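Local structure of SusD superfamily protein (Bacteroides vulgatus, 3MYV) at residues I117-C120 and Q121-T125. The protein probably binds saccharides at the outer membrane, as a SusD-family protein of Bacteroides vulgatus. Residues are numbered along the deposited sequence; the frame is centred on the assembly and turned at random.
Sequences IALC and QFDLT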
ATOM      1  N   ILE A 117       3.520 -13.466   3.347  1.00 14.48           N
ATOM      2  CA  ILE A 117       3.551 -14.058   2.007  1.00 13.51           C
ATOM      3  C   ILE A 117       2.456 -13.483   1.118  1.00 14.40           C
ATOM      4  O   ILE A 117       2.693 -13.098  -0.021  1.00 13.58           O
ATOM      5  CB  ILE A 117       3.445 -15.612   2.111  1.00 14.54           C
ATOM      6  CG1 ILE A 117       4.771 -16.168   2.648  1.00 17.53           C
ATOM      7  CG2 ILE A 117       3.010 -16.239   0.762  1.00 17.09           C
ATOM      8  CD1 ILE A 117       4.706 -17.655   3.168  1.00 14.92           C
ATOM      9  N   ALA A 118       1.254 -13.371   1.671  1.00 14.27           N
ATOM     10  CA  ALA A 118       0.135 -12.819   0.940  1.00 12.87           C
ATOM     11  C   ALA A 118       0.387 -11.349   0.545  1.00 12.86           C
ATOM     12  O   ALA A 118       0.141 -10.975  -0.572  1.00 13.62           O
ATOM     13  CB  ALA A 118      -1.175 -12.954   1.784  1.00 12.65           C
ATOM     14  N   LEU A 119       0.903 -10.530   1.457  1.00 11.29           N
ATOM     15  CA  LEU A 119       1.205  -9.137   1.129  1.00 10.55           C
ATOM     16  C   LEU A 119       2.250  -9.003   0.009  1.00 11.53           C
ATOM     17  O   LEU A 119       2.041  -8.268  -0.975  1.00 11.07           O
ATOM     18  CB  LEU A 119       1.683  -8.406   2.388  1.00 13.56           C
ATOM     19  CG  LEU A 119       2.024  -6.929   2.230  1.00 15.64           C
ATOM     20  CD1 LEU A 119       0.842  -6.181   1.595  1.00 12.83           C
ATOM     21  CD2 LEU A 119       2.377  -6.339   3.598  1.00 17.27           C
ATOM     22  N   CYS A 120       3.340  -9.759   0.130  1.00 11.81           N
ATOM     23  CA  CYS A 120       4.403  -9.734  -0.861  1.00 12.00           C
ATOM     24  C   CYS A 120       3.868 -10.153  -2.225  1.00 11.39           C
ATOM     25  O   CYS A 120       4.087  -9.477  -3.243  1.00 10.42           O
ATOM     26  CB  CYS A 120       5.523 -10.678  -0.458  1.00 15.09           C
ATOM     27  SG  CYS A 120       6.507 -10.058   0.928  1.00 16.60           S
ATOM     28  N   GLN A 121       3.162 -11.271  -2.260  1.00 13.18           N
ATOM     29  CA  GLN A 121       2.644 -11.736  -3.557  1.00 11.47           C
ATOM     30  C   GLN A 121       1.635 -10.759  -4.136  1.00 12.04           C
ATOM     31  O   GLN A 121       1.570 -10.555  -5.375  1.00 10.09           O
ATOM     32  CB  GLN A 121       2.078 -13.143  -3.445  1.00 13.91           C
ATOM     33  CG  GLN A 121       1.836 -13.784  -4.848  1.00 12.07           C
ATOM     34  CD  GLN A 121       3.137 -14.184  -5.535  1.00 15.08           C
ATOM     35  OE1 GLN A 121       3.915 -14.974  -4.981  1.00 14.03           O
ATOM     36  NE2 GLN A 121       3.340 -13.705  -6.787  1.00 13.89           N
ATOM     37  N   PHE A 122       0.828 -10.141  -3.269  1.00 12.50           N
ATOM     38  CA  PHE A 122      -0.169  -9.150  -3.720  1.00 11.84           C
ATOM     39  C   PHE A 122       0.503  -7.952  -4.377  1.00 13.41           C
ATOM     40  O   PHE A 122       0.128  -7.544  -5.474  1.00 12.18           O
ATOM     41  CB  PHE A 122      -1.073  -8.717  -2.553  1.00 13.15           C
ATOM     42  CG  PHE A 122      -1.998  -7.549  -2.873  1.00 13.63           C
ATOM     43  CD1 PHE A 122      -3.004  -7.676  -3.823  1.00 11.58           C
ATOM     44  CD2 PHE A 122      -1.909  -6.360  -2.173  1.00 16.35           C
ATOM     45  CE1 PHE A 122      -3.866  -6.607  -4.096  1.00 15.75           C
ATOM     46  CE2 PHE A 122      -2.778  -5.300  -2.429  1.00 17.32           C
ATOM     47  CZ  PHE A 122      -3.764  -5.435  -3.395  1.00 12.64           C
ATOM     48  N   ASP A 123       1.530  -7.421  -3.720  1.00 11.74           N
ATOM     49  CA  ASP A 123       2.284  -6.307  -4.269  1.00 13.27           C
ATOM     50  C   ASP A 123       2.930  -6.656  -5.615  1.00 13.79           C
ATOM     51  O   ASP A 123       2.778  -5.910  -6.597  1.00 14.06           O
ATOM     52  CB  ASP A 123       3.300  -5.813  -3.245  1.00 13.97           C
ATOM     53  CG  ASP A 123       2.636  -5.023  -2.104  1.00 14.38           C
ATOM     54  OD1 ASP A 123       1.507  -4.515  -2.314  1.00 16.05           O
ATOM     55  OD2 ASP A 123       3.236  -4.929  -1.003  1.00 15.77           O
ATOM     56  N   LEU A 124       3.561  -7.825  -5.698  1.00 13.43           N
ATOM     57  CA  LEU A 124       4.082  -8.307  -6.990  1.00 13.27           C
ATOM     58  C   LEU A 124       3.011  -8.389  -8.065  1.00 12.89           C
ATOM     59  O   LEU A 124       3.281  -8.079  -9.234  1.00 11.58           O
ATOM     60  CB  LEU A 124       4.768  -9.668  -6.861  1.00 14.15           C
ATOM     61  CG  LEU A 124       6.120  -9.648  -6.135  1.00 14.46           C
ATOM     62  CD1 LEU A 124       6.523 -11.072  -5.647  1.00 12.38           C
ATOM     63  CD2 LEU A 124       7.220  -9.016  -7.003  1.00 13.44           C
ATOM     64  N   THR A 125       1.819  -8.801  -7.674  1.00 11.72           N
ATOM     65  CA  THR A 125       0.721  -8.959  -8.608  1.00 12.70           C
ATOM     66  C   THR A 125       0.241  -7.601  -9.103  1.00 12.42           C
ATOM     67  O   THR A 125       0.024  -7.408 -10.311  1.00 12.35           O
ATOM     68  CB  THR A 125      -0.420  -9.760  -7.990  1.00 13.05           C
ATOM     69  OG1 THR A 125       0.083 -11.022  -7.491  1.00 12.58           O
ATOM     70  CG2 THR A 125      -1.530  -9.983  -9.004  1.00 16.00           C
TER
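Leu119 and Asp123, one helical turn apart, meet where methyl CD1 of Leu119 lies 3.7 Å from OD2 of Asp123, the two side chains crossing at a slant. Beneath them Asp123 N donates to Leu119 O over 2.9 Å, an alpha-helical i to i+4 bond that is nearly straight at 169°. Its neighbours run from Gln121 N to Ile117 O, from Phe122 N to Ala118 O and from Leu124 N to Cys120 O, the last at 175°. One turn on, Gln121 O takes two donors from Thr125: the backbone N at 2.9 Å and hydroxyl OG1 at 2.6 Å, which reach it from opposite faces of the carbonyl plane.

Chi1 of -74° turns the Asp123 carboxylate back beside its own backbone N, above the preceding turn. There OD2 accepts hydrogen bonds from the hydroxyls of Tyr32 and Tyr33, while OD1 forms a salt bridge with Arg126. An asparagine here would probably weaken the pairing with Arg126, whose guanidinium would lose the negative charge that Asp123 offers it. On other faces of helix 103-128, Ile117 packs on helix 77-94 and Phe122 meets Tyr202 of helix 189-202 edge-to-face, consistent with the TPR-like helical packing of SusD proteins. A carboxylate buried beside a leucine methyl is thus paid for by two phenols and an arginine, which are likely to favour its ionised form.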